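Local coordinates for protein aldose 1-epimerase (PDB 3NRE) that probably interconverts the alpha and beta anomers of aldose sugars, acting as an aldose 1-epimerase (mutarotase), at residues T146-Y151 and S282-R287; A205-Q210 and I222-T227; P231-F236 and F251-M256. All coordinates share one frame; numbering follows the deposited sequence.

Interaction 1 (T146-Y151 and S282-R287)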
loop_
_atom_site.group_PDB
_atom_site.type_symbol
_atom_site.label_atom_id
_atom_site.label_comp_id
_atom_site.label_asym_id
_atom_site.label_seq_id
_atom_site.Cartn_x
_atom_site.Cartn_y
_atom_site.Cartn_z
ATOM N N THR A 146 -1.601 7.434 4.948
ATOM C CA THR A 146 -0.539 6.441 4.745
ATOM C C THR A 146 -1.131 5.107 4.349
ATOM O O THR A 146 -2.350 4.819 4.528
ATOM C CB THR A 146 0.288 6.244 6.051
ATOM O OG1 THR A 146 -0.618 6.046 7.144
ATOM C CG2 THR A 146 1.131 7.443 6.319
ATOM N N GLY A 147 -0.251 4.273 3.801
ATOM C CA GLY A 147 -0.667 2.959 3.397
ATOM C C GLY A 147 0.460 2.258 2.735
ATOM O O GLY A 147 1.565 2.757 2.725
ATOM N N TRP A 148 0.143 1.073 2.254
ATOM C CA TRP A 148 1.099 0.268 1.528
ATOM C C TRP A 148 0.431 -0.445 0.398
ATOM O O TRP A 148 -0.797 -0.629 0.361
ATOM C CB TRP A 148 1.742 -0.787 2.452
ATOM C CG TRP A 148 2.667 -0.273 3.488
ATOM C CD1 TRP A 148 4.043 -0.111 3.410
ATOM C CD2 TRP A 148 2.286 0.154 4.803
ATOM N NE1 TRP A 148 4.520 0.410 4.625
ATOM C CE2 TRP A 148 3.468 0.571 5.480
ATOM C CE3 TRP A 148 1.052 0.258 5.471
ATOM C CZ2 TRP A 148 3.441 1.052 6.789
ATOM C CZ3 TRP A 148 1.020 0.757 6.751
ATOM C CH2 TRP A 148 2.222 1.129 7.410
ATOM N N HIS A 149 1.302 -0.888 -0.516
ATOM C CA HIS A 149 0.900 -1.536 -1.741
ATOM C C HIS A 149 1.651 -2.841 -1.928
ATOM O O HIS A 149 2.572 -2.929 -2.751
ATOM C CB HIS A 149 1.102 -0.538 -2.878
ATOM C CG HIS A 149 0.493 -0.931 -4.176
ATOM N ND1 HIS A 149 0.962 -1.987 -4.920
ATOM C CD2 HIS A 149 -0.464 -0.340 -4.932
ATOM C CE1 HIS A 149 0.299 -2.055 -6.068
ATOM N NE2 HIS A 149 -0.557 -1.051 -6.105
ATOM N N PRO A 150 1.301 -3.868 -1.135
ATOM C CA PRO A 150 1.995 -5.148 -1.278
ATOM C C PRO A 150 1.482 -5.975 -2.438
ATOM O O PRO A 150 0.269 -5.985 -2.727
ATOM C CB PRO A 150 1.751 -5.827 0.078
ATOM C CG PRO A 150 0.500 -5.237 0.564
ATOM C CD PRO A 150 0.393 -3.873 0.027
ATOM N N TYR A 151 2.405 -6.704 -3.047
ATOM C CA TYR A 151 2.137 -7.635 -4.096
ATOM C C TYR A 151 2.281 -9.052 -3.554
ATOM O O TYR A 151 3.375 -9.447 -3.111
ATOM C CB TYR A 151 3.148 -7.480 -5.220
ATOM C CG TYR A 151 3.081 -6.163 -5.993
ATOM C CD1 TYR A 151 3.711 -5.011 -5.503
ATOM C CD2 TYR A 151 2.445 -6.089 -7.216
ATOM C CE1 TYR A 151 3.667 -3.807 -6.239
ATOM C CE2 TYR A 151 2.437 -4.898 -7.945
ATOM C CZ TYR A 151 3.013 -3.790 -7.435
ATOM O OH TYR A 151 3.006 -2.605 -8.161
ATOM N N SER A 282 1.078 4.995 11.140
ATOM C CA SER A 282 0.251 3.789 10.940
ATOM C C SER A 282 1.185 2.593 10.911
ATOM O O SER A 282 2.333 2.759 10.581
ATOM C CB SER A 282 -0.578 3.836 9.660
ATOM O OG SER A 282 0.218 3.969 8.529
ATOM N N GLU A 283 0.669 1.405 11.213
ATOM C CA GLU A 283 1.462 0.194 11.209
ATOM C C GLU A 283 0.710 -0.890 10.431
ATOM O O GLU A 283 -0.510 -0.979 10.501
ATOM C CB GLU A 283 1.685 -0.238 12.666
ATOM C CG GLU A 283 2.449 -1.517 12.864
ATOM C CD GLU A 283 2.342 -2.026 14.294
ATOM O OE1 GLU A 283 2.918 -1.352 15.181
ATOM O OE2 GLU A 283 1.677 -3.079 14.509
HETATM N N MSE A 284 1.443 -1.721 9.688
HETATM C CA MSE A 284 0.871 -2.907 9.072
HETATM C C MSE A 284 1.703 -4.060 9.586
HETATM O O MSE A 284 2.929 -3.960 9.545
HETATM C CB MSE A 284 1.019 -2.804 7.560
HETATM C CG MSE A 284 0.726 -4.095 6.785
HETATM SE SE MSE A 284 0.905 -4.014 4.905
HETATM C CE MSE A 284 2.809 -3.842 4.689
ATOM N N SER A 285 1.067 -5.145 10.026
ATOM C CA SER A 285 1.804 -6.343 10.314
ATOM C C SER A 285 1.339 -7.487 9.430
ATOM O O SER A 285 0.151 -7.576 9.073
ATOM C CB SER A 285 1.733 -6.693 11.789
ATOM O OG SER A 285 0.455 -7.166 12.190
ATOM N N LEU A 286 2.302 -8.325 9.026
ATOM C CA LEU A 286 1.999 -9.529 8.259
ATOM C C LEU A 286 2.529 -10.717 9.036
ATOM O O LEU A 286 3.724 -10.849 9.213
ATOM C CB LEU A 286 2.665 -9.455 6.874
ATOM C CG LEU A 286 2.297 -8.259 5.973
ATOM C CD1 LEU A 286 3.163 -8.268 4.702
ATOM C CD2 LEU A 286 0.806 -8.255 5.663
ATOM N N ARG A 287 1.642 -11.602 9.472
ATOM C CA ARG A 287 2.039 -12.739 10.277
ATOM C C ARG A 287 1.831 -14.012 9.498
ATOM O O ARG A 287 0.742 -14.228 8.947
ATOM C CB ARG A 287 1.260 -12.781 11.595
ATOM C CG ARG A 287 1.593 -13.972 12.459
ATOM C CD ARG A 287 1.127 -13.823 13.922
ATOM N NE ARG A 287 -0.331 -13.705 14.011
ATOM C CZ ARG A 287 -1.192 -14.720 13.930
ATOM N NH1 ARG A 287 -0.785 -15.973 13.738
ATOM N NH2 ARG A 287 -2.489 -14.476 14.035
HETATM O O HOH W 1 -2.529 2.558 7.075
#
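Thr146 and Ser282 meet where two strands, 147-151 and 282-287, run in roughly the same direction, 29° apart, with axes no closer than 8.2 Å, a spacing at which side chains rather than backbone hydrogen bonds fill the interval. This is the face-to-face packing of two layers in the beta-sandwich of the galactose mutarotase family. The hydroxyls of Thr146 and Ser282 form a short hydrogen bond, OG1 to OG, of 2.6 Å. In both residues the oxygen stands between the backbone N and the carbonyl carbon (chi1 49° and 59°), which turns the two hydroxyls toward each other across the interface. A water lies beside the pair, with weak bonds to Thr146 O and Ser282 OG.

Farther along, the Trp148 indole reaches across the layer. The outer rim of its six-membered ring comes up to the other backbone, CH2 lying 3.6 Å from Ser282 O, which approaches at the ring edge. Met284, present as selenomethionine, covers one face: its CB sits 3.9 Å from the centroid of the six-membered ring in a CH-pi contact. Its chain then bends at chi3 and returns the methyl to the same face, with CE 3.8 Å from Trp148 CG. The selenium is more oblique, 4.9 Å from the centroid of the five-membered ring, a Met-aromatic contact. The polar NE1 of Trp148 is satisfied elsewhere, by Gln119 OE1.

Strand 127-136 flanks 282-287 on one side, where Val130 and Leu132 also touch Trp148, and strand 220-227 flanks it on the other. In the opposite layer, strand 142-153 lies between 48-51 and 250-256, and Pro255 of the latter packs against Met284.

Interaction 2 (A205-Q210 and I222-T227); sequences AGWNGQ and IIMETT
Gln210 and Glu225 face each other as an antiparallel non-hydrogen-bonded pair at the point where a loop, shaped by an Asx turn at Asn208, enters the large antiparallel sheet beside strand 220-227. The turn is closed by Gln210 N donating to Asn208 OD1 (3.2 Å). Across the pair, Gln210 CA makes a CA-H...O contact of 3.2 Å with Met224 O, while the Gln210 side chain extends over the sheet face it shares with Glu225, the two CG atoms lying 4.4 Å apart.

Met224, a selenomethionine, touches the loop through its selenium. SE lies 4.1 Å from Trp207 CH2, near the plane of the indole and at its edge, a Met-aromatic contact in which the two side chains cross at about a right angle; it holds for one of two deposited conformers and is therefore uncertain in detail. Trp207 itself is fixed from within the loop: NE1 donates to Gln210 O, and Gly209 CA sits over the centre of one ring face. A side chain at Gly209 would run into Thr226 OG1, and its positive phi (73°) also suits glycine.

Thr226 OG1 lies between its backbone N and carbonyl carbon (chi1 51°), which brings the hydroxyl to Gly209 O. This OG1, which in turn accepts from Ala230 N, grips Gly209 O in the carbonyl plane, on a lone pair, at 2.8 Å; Thr226 N adds a weak bond to the same oxygen, 3.0 Å long.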
loop_
_atom_site.group_PDB
_atom_site.type_symbol
_atom_site.label_atom_id
_atom_site.label_comp_id
_atom_site.label_asym_id
_atom_site.label_seq_id
_atom_site.Cartn_x
_atom_site.Cartn_y
_atom_site.Cartn_z
ATOM N N ALA A 205 -14.831 -0.279 1.096
ATOM C CA ALA A 205 -15.055 0.477 2.340
ATOM C C ALA A 205 -15.619 -0.443 3.396
ATOM O O ALA A 205 -16.040 -1.582 3.118
ATOM C CB ALA A 205 -16.056 1.627 2.105
ATOM N N GLY A 206 -15.642 0.050 4.625
ATOM C CA GLY A 206 -16.200 -0.724 5.724
ATOM C C GLY A 206 -15.287 -1.788 6.299
ATOM O O GLY A 206 -15.732 -2.674 7.004
ATOM N N TRP A 207 -13.995 -1.646 6.067
ATOM C CA TRP A 207 -13.031 -2.624 6.496
ATOM C C TRP A 207 -12.672 -2.381 7.939
ATOM O O TRP A 207 -12.781 -1.248 8.430
ATOM C CB TRP A 207 -11.780 -2.489 5.637
ATOM C CG TRP A 207 -10.770 -3.549 5.812
ATOM C CD1 TRP A 207 -10.996 -4.871 5.985
ATOM C CD2 TRP A 207 -9.352 -3.391 5.661
ATOM N NE1 TRP A 207 -9.792 -5.542 6.020
ATOM C CE2 TRP A 207 -8.772 -4.649 5.844
ATOM C CE3 TRP A 207 -8.516 -2.285 5.452
ATOM C CZ2 TRP A 207 -7.396 -4.851 5.784
ATOM C CZ3 TRP A 207 -7.178 -2.468 5.393
ATOM C CH2 TRP A 207 -6.616 -3.744 5.592
ATOM N N ASN A 208 -12.246 -3.460 8.606
ATOM C CA ASN A 208 -11.791 -3.429 9.998
ATOM C C ASN A 208 -10.260 -3.503 10.143
ATOM O O ASN A 208 -9.752 -3.747 11.224
ATOM C CB ASN A 208 -12.448 -4.552 10.811
ATOM C CG ASN A 208 -12.060 -5.962 10.331
ATOM O OD1 ASN A 208 -11.415 -6.154 9.282
ATOM N ND2 ASN A 208 -12.456 -6.957 11.113
ATOM N N GLY A 209 -9.535 -3.268 9.052
ATOM C CA GLY A 209 -8.114 -3.291 9.047
ATOM C C GLY A 209 -7.460 -4.651 9.153
ATOM O O GLY A 209 -6.287 -4.686 9.413
ATOM N N GLN A 210 -8.227 -5.751 9.046
ATOM C CA GLN A 210 -7.686 -7.085 9.180
ATOM C C GLN A 210 -8.013 -7.914 7.939
ATOM O O GLN A 210 -9.160 -7.896 7.429
ATOM C CB GLN A 210 -8.242 -7.779 10.439
ATOM C CG GLN A 210 -8.013 -6.972 11.715
ATOM C CD GLN A 210 -8.414 -7.734 12.978
ATOM O OE1 GLN A 210 -8.255 -8.947 13.066
ATOM N NE2 GLN A 210 -8.941 -7.018 13.952
ATOM N N ILE A 222 -1.295 -15.781 5.477
ATOM C CA ILE A 222 -0.721 -14.545 6.011
ATOM C C ILE A 222 -1.853 -13.758 6.618
ATOM O O ILE A 222 -2.892 -13.594 5.978
ATOM C CB ILE A 222 -0.080 -13.658 4.913
ATOM C CG1 ILE A 222 1.141 -14.349 4.329
ATOM C CG2 ILE A 222 0.287 -12.273 5.464
ATOM C CD1 ILE A 222 1.991 -13.440 3.497
ATOM N N ILE A 223 -1.638 -13.309 7.858
ATOM C CA ILE A 223 -2.605 -12.530 8.621
ATOM C C ILE A 223 -2.104 -11.112 8.606
ATOM O O ILE A 223 -1.036 -10.804 9.124
ATOM C CB ILE A 223 -2.704 -12.941 10.100
ATOM C CG1 ILE A 223 -3.249 -14.350 10.244
ATOM C CG2 ILE A 223 -3.534 -11.917 10.907
ATOM C CD1 ILE A 223 -4.567 -14.539 9.647
HETATM N N MSE A 224 -2.910 -10.262 7.998
HETATM C CA MSE A 224 -2.623 -8.823 7.897
HETATM C C MSE A 224 -3.440 -8.077 8.952
HETATM O O MSE A 224 -4.668 -8.263 9.039
HETATM C CB MSE A 224 -2.963 -8.261 6.494
HETATM C CG MSE A 224 -2.936 -6.703 6.407
HETATM SE SE MSE A 224 -3.224 -5.764 4.678
HETATM C CE MSE A 224 -2.038 -6.686 3.519
ATOM N N GLU A 225 -2.753 -7.226 9.729
ATOM C CA GLU A 225 -3.381 -6.376 10.755
ATOM C C GLU A 225 -2.816 -4.967 10.655
ATOM O O GLU A 225 -1.635 -4.772 10.394
ATOM C CB GLU A 225 -3.134 -6.896 12.180
ATOM C CG GLU A 225 -3.827 -8.201 12.444
ATOM C CD GLU A 225 -3.704 -8.675 13.902
ATOM O OE1 GLU A 225 -3.618 -7.845 14.843
ATOM O OE2 GLU A 225 -3.708 -9.905 14.083
ATOM N N THR A 226 -3.677 -3.975 10.771
ATOM C CA THR A 226 -3.240 -2.577 10.740
ATOM C C THR A 226 -3.608 -1.864 12.054
ATOM O O THR A 226 -4.661 -2.170 12.711
ATOM C CB THR A 226 -3.881 -1.812 9.572
ATOM O OG1 THR A 226 -5.308 -2.039 9.607
ATOM C CG2 THR A 226 -3.247 -2.235 8.199
ATOM N N THR A 227 -2.754 -0.921 12.449
ATOM C CA THR A 227 -2.997 -0.126 13.677
ATOM C C THR A 227 -2.608 1.323 13.442
ATOM O O THR A 227 -1.463 1.594 13.097
ATOM C CB THR A 227 -2.138 -0.601 14.890
ATOM O OG1 THR A 227 -2.258 -2.015 15.032
ATOM C CG2 THR A 227 -2.599 0.059 16.182
HETATM O O HOH W 2 -6.514 -4.315 12.631
#

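Interaction 3 (P231-F236 and F251-M256)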
loop_
_atom_site.group_PDB
_atom_site.type_symbol
_atom_site.label_atom_id
_atom_site.label_comp_id
_atom_site.label_asym_id
_atom_site.label_seq_id
_atom_site.Cartn_x
_atom_site.Cartn_y
_atom_site.Cartn_z
ATOM N N PRO A 231 -9.576 1.754 7.272
ATOM C CA PRO A 231 -10.994 1.678 6.883
ATOM C C PRO A 231 -11.252 1.233 5.440
ATOM O O PRO A 231 -12.399 0.905 5.108
ATOM C CB PRO A 231 -11.442 3.119 7.033
ATOM C CG PRO A 231 -10.247 3.901 6.656
ATOM C CD PRO A 231 -9.114 3.147 7.336
ATOM N N CYS A 232 -10.216 1.263 4.582
ATOM C CA CYS A 232 -10.374 0.945 3.163
ATOM C C CYS A 232 -9.218 0.097 2.678
ATOM O O CYS A 232 -8.130 0.205 3.197
ATOM C CB CYS A 232 -10.441 2.225 2.348
ATOM S SG CYS A 232 -11.828 3.286 2.768
ATOM N N TYR A 233 -9.492 -0.741 1.680
ATOM C CA TYR A 233 -8.451 -1.518 0.982
ATOM C C TYR A 233 -8.766 -1.478 -0.514
ATOM O O TYR A 233 -9.929 -1.402 -0.911
ATOM C CB TYR A 233 -8.361 -2.962 1.514
ATOM C CG TYR A 233 -9.556 -3.895 1.312
ATOM C CD1 TYR A 233 -9.680 -4.682 0.168
ATOM C CD2 TYR A 233 -10.534 -4.080 2.303
ATOM C CE1 TYR A 233 -10.772 -5.559 0.002
ATOM C CE2 TYR A 233 -11.587 -4.969 2.137
ATOM C CZ TYR A 233 -11.711 -5.689 0.992
ATOM O OH TYR A 233 -12.746 -6.573 0.819
ATOM N N PHE A 234 -7.713 -1.524 -1.344
ATOM C CA PHE A 234 -7.861 -1.748 -2.780
ATOM C C PHE A 234 -7.417 -3.168 -3.132
ATOM O O PHE A 234 -6.533 -3.735 -2.518
ATOM C CB PHE A 234 -7.028 -0.716 -3.616
ATOM C CG PHE A 234 -7.824 0.484 -4.129
ATOM C CD1 PHE A 234 -8.191 1.509 -3.253
ATOM C CD2 PHE A 234 -8.197 0.596 -5.453
ATOM C CE1 PHE A 234 -8.924 2.600 -3.700
ATOM C CE2 PHE A 234 -8.912 1.691 -5.879
ATOM C CZ PHE A 234 -9.263 2.687 -5.027
ATOM N N ILE A 235 -8.054 -3.748 -4.121
ATOM C CA ILE A 235 -7.636 -5.010 -4.690
ATOM C C ILE A 235 -7.218 -4.694 -6.120
ATOM O O ILE A 235 -7.958 -4.011 -6.869
ATOM C CB ILE A 235 -8.764 -6.041 -4.769
ATOM C CG1 ILE A 235 -9.274 -6.419 -3.385
ATOM C CG2 ILE A 235 -8.327 -7.303 -5.540
ATOM C CD1 ILE A 235 -8.213 -7.058 -2.435
ATOM N N PHE A 236 -6.061 -5.225 -6.501
ATOM C CA PHE A 236 -5.578 -5.203 -7.859
ATOM C C PHE A 236 -5.311 -6.617 -8.371
ATOM O O PHE A 236 -4.590 -7.383 -7.730
ATOM C CB PHE A 236 -4.287 -4.340 -7.949
ATOM C CG PHE A 236 -3.790 -4.229 -9.337
ATOM C CD1 PHE A 236 -4.598 -3.677 -10.298
ATOM C CD2 PHE A 236 -2.567 -4.705 -9.701
ATOM C CE1 PHE A 236 -4.187 -3.595 -11.595
ATOM C CE2 PHE A 236 -2.132 -4.638 -11.030
ATOM C CZ PHE A 236 -2.934 -4.068 -11.970
ATOM N N PHE A 251 -1.305 -10.628 -7.146
ATOM C CA PHE A 251 -2.406 -9.667 -6.918
ATOM C C PHE A 251 -1.979 -8.762 -5.794
ATOM O O PHE A 251 -1.035 -9.048 -5.099
ATOM C CB PHE A 251 -3.728 -10.347 -6.524
ATOM C CG PHE A 251 -3.747 -10.866 -5.121
ATOM C CD1 PHE A 251 -3.128 -12.084 -4.815
ATOM C CD2 PHE A 251 -4.363 -10.137 -4.087
ATOM C CE1 PHE A 251 -3.127 -12.578 -3.500
ATOM C CE2 PHE A 251 -4.372 -10.619 -2.789
ATOM C CZ PHE A 251 -3.749 -11.855 -2.492
ATOM N N CYS A 252 -2.669 -7.632 -5.632
ATOM C CA CYS A 252 -2.391 -6.699 -4.536
ATOM C C CYS A 252 -3.594 -6.547 -3.655
ATOM O O CYS A 252 -4.734 -6.525 -4.117
ATOM C CB CYS A 252 -2.021 -5.332 -5.049
ATOM S SG CYS A 252 -0.676 -5.373 -6.214
ATOM N N LEU A 253 -3.338 -6.452 -2.354
ATOM C CA LEU A 253 -4.379 -6.071 -1.374
ATOM C C LEU A 253 -3.724 -4.933 -0.643
ATOM O O LEU A 253 -2.753 -5.144 0.091
ATOM C CB LEU A 253 -4.769 -7.209 -0.423
ATOM C CG LEU A 253 -5.960 -6.907 0.485
ATOM C CD1 LEU A 253 -6.594 -8.222 0.995
ATOM C CD2 LEU A 253 -5.598 -5.958 1.666
ATOM N N GLU A 254 -4.236 -3.719 -0.851
ATOM C CA GLU A 254 -3.537 -2.457 -0.467
ATOM C C GLU A 254 -4.243 -1.756 0.687
ATOM O O GLU A 254 -5.284 -1.135 0.470
ATOM C CB GLU A 254 -3.505 -1.479 -1.629
ATOM C CG GLU A 254 -3.047 -2.094 -2.959
ATOM C CD GLU A 254 -3.463 -1.244 -4.192
ATOM O OE1 GLU A 254 -3.529 0.035 -4.139
ATOM O OE2 GLU A 254 -3.706 -1.953 -5.190
ATOM N N PRO A 255 -3.695 -1.818 1.900
ATOM C CA PRO A 255 -4.334 -1.095 3.005
ATOM C C PRO A 255 -4.092 0.411 2.949
ATOM O O PRO A 255 -2.987 0.901 2.619
ATOM C CB PRO A 255 -3.694 -1.687 4.237
ATOM C CG PRO A 255 -2.284 -2.030 3.725
ATOM C CD PRO A 255 -2.503 -2.537 2.358
HETATM N N MSE A 256 -5.158 1.165 3.238
HETATM C CA MSE A 256 -5.073 2.595 3.206
HETATM C C MSE A 256 -5.761 3.158 4.400
HETATM O O MSE A 256 -6.825 2.660 4.802
HETATM C CB MSE A 256 -5.782 3.173 1.945
HETATM C CG MSE A 256 -5.194 2.722 0.645
HETATM SE SE MSE A 256 -6.543 3.133 -0.726
HETATM C CE MSE A 256 -6.904 4.909 -0.441
#
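Phe234 and Glu254 form the central pair of an antiparallel beta ladder joining strands 232-236 and 251-256, neighbours in an antiparallel sheet of the galactose mutarotase-like fold. Hydrogen-bonded pairs (Cys232 with Met256, Phe234 with Glu254, Phe236 with Cys252) alternate with non-hydrogen-bonded ones (Tyr233 with Pro255, Ile235 with Leu253). Five backbone bonds hold the ladder; the shortest, Glu254 N to Phe234 O, is 2.8 Å. Pro255 falls at a non-hydrogen-bonded position, so its lack of an N-H costs this ladder nothing. CA-H...O contacts run between the bonds, such as Ile235 CA to Cys252 O.

Apolar contacts on the face of Tyr233 and Ile235 centre on Leu253. Ile235 CD1 reaches Leu253 CG at 3.7 Å, and Leu253 CD2 lies alongside Tyr233 CB. The Tyr233 ring itself stacks on Phe204 and meets Trp207 edge-to-face.

On the other face lies the polar element. Glu254 CG is anti to its carbonyl carbon (chi1 -48°) and the chain extends from there, carrying the carboxylate along the strand pair: OE1 is 3.6 Å from Phe234 CB, and OE2 is 3.7 Å from Phe236 CB. His149 packs against the same carboxylate, and its NE2 is hydrogen-bonded to a di(hydroxyethyl)ether, probably from the crystallisation liquor; such an ether lies about 4 Å from the Phe234 side chain, consistent with a pocket on this face. Replacing Glu254 by an alanine would probably leave His149 without its acidic neighbour and open a gap beside the CB atoms of Phe234 and Phe236.

Sulfur- and selenium-aromatic contacts complete this face. Cys252 SG stands at the edge of the Phe236 ring, 5.3 Å from its centroid. At the far end, selenomethionine Met256 bends at chi3 and brings SE obliquely against the Phe234 ring, 3.4 Å from CD1.

From the N terminus, 146-151 comes first, and its partner 282-287 follows only near the C terminus, so interaction 1 closes the longest loop. The other two contacts both fall within that loop and follow one another in series without crossing: 205-210 meets 222-227 in interaction 2, then 231-236 pairs with 251-256 in interaction 3. Interaction 1 bridges two sheets, and each of the others extends one side of it. Strand 220-227 lies beside 279-290, with Ser285 N probably hydrogen-bonded to Glu225 O, while 250-256 lies beside 142-153, with Trp148 N bonded to Pro255 O. Trp207 joins interactions 2 and 3, its ring packing on Tyr233 and Pro255.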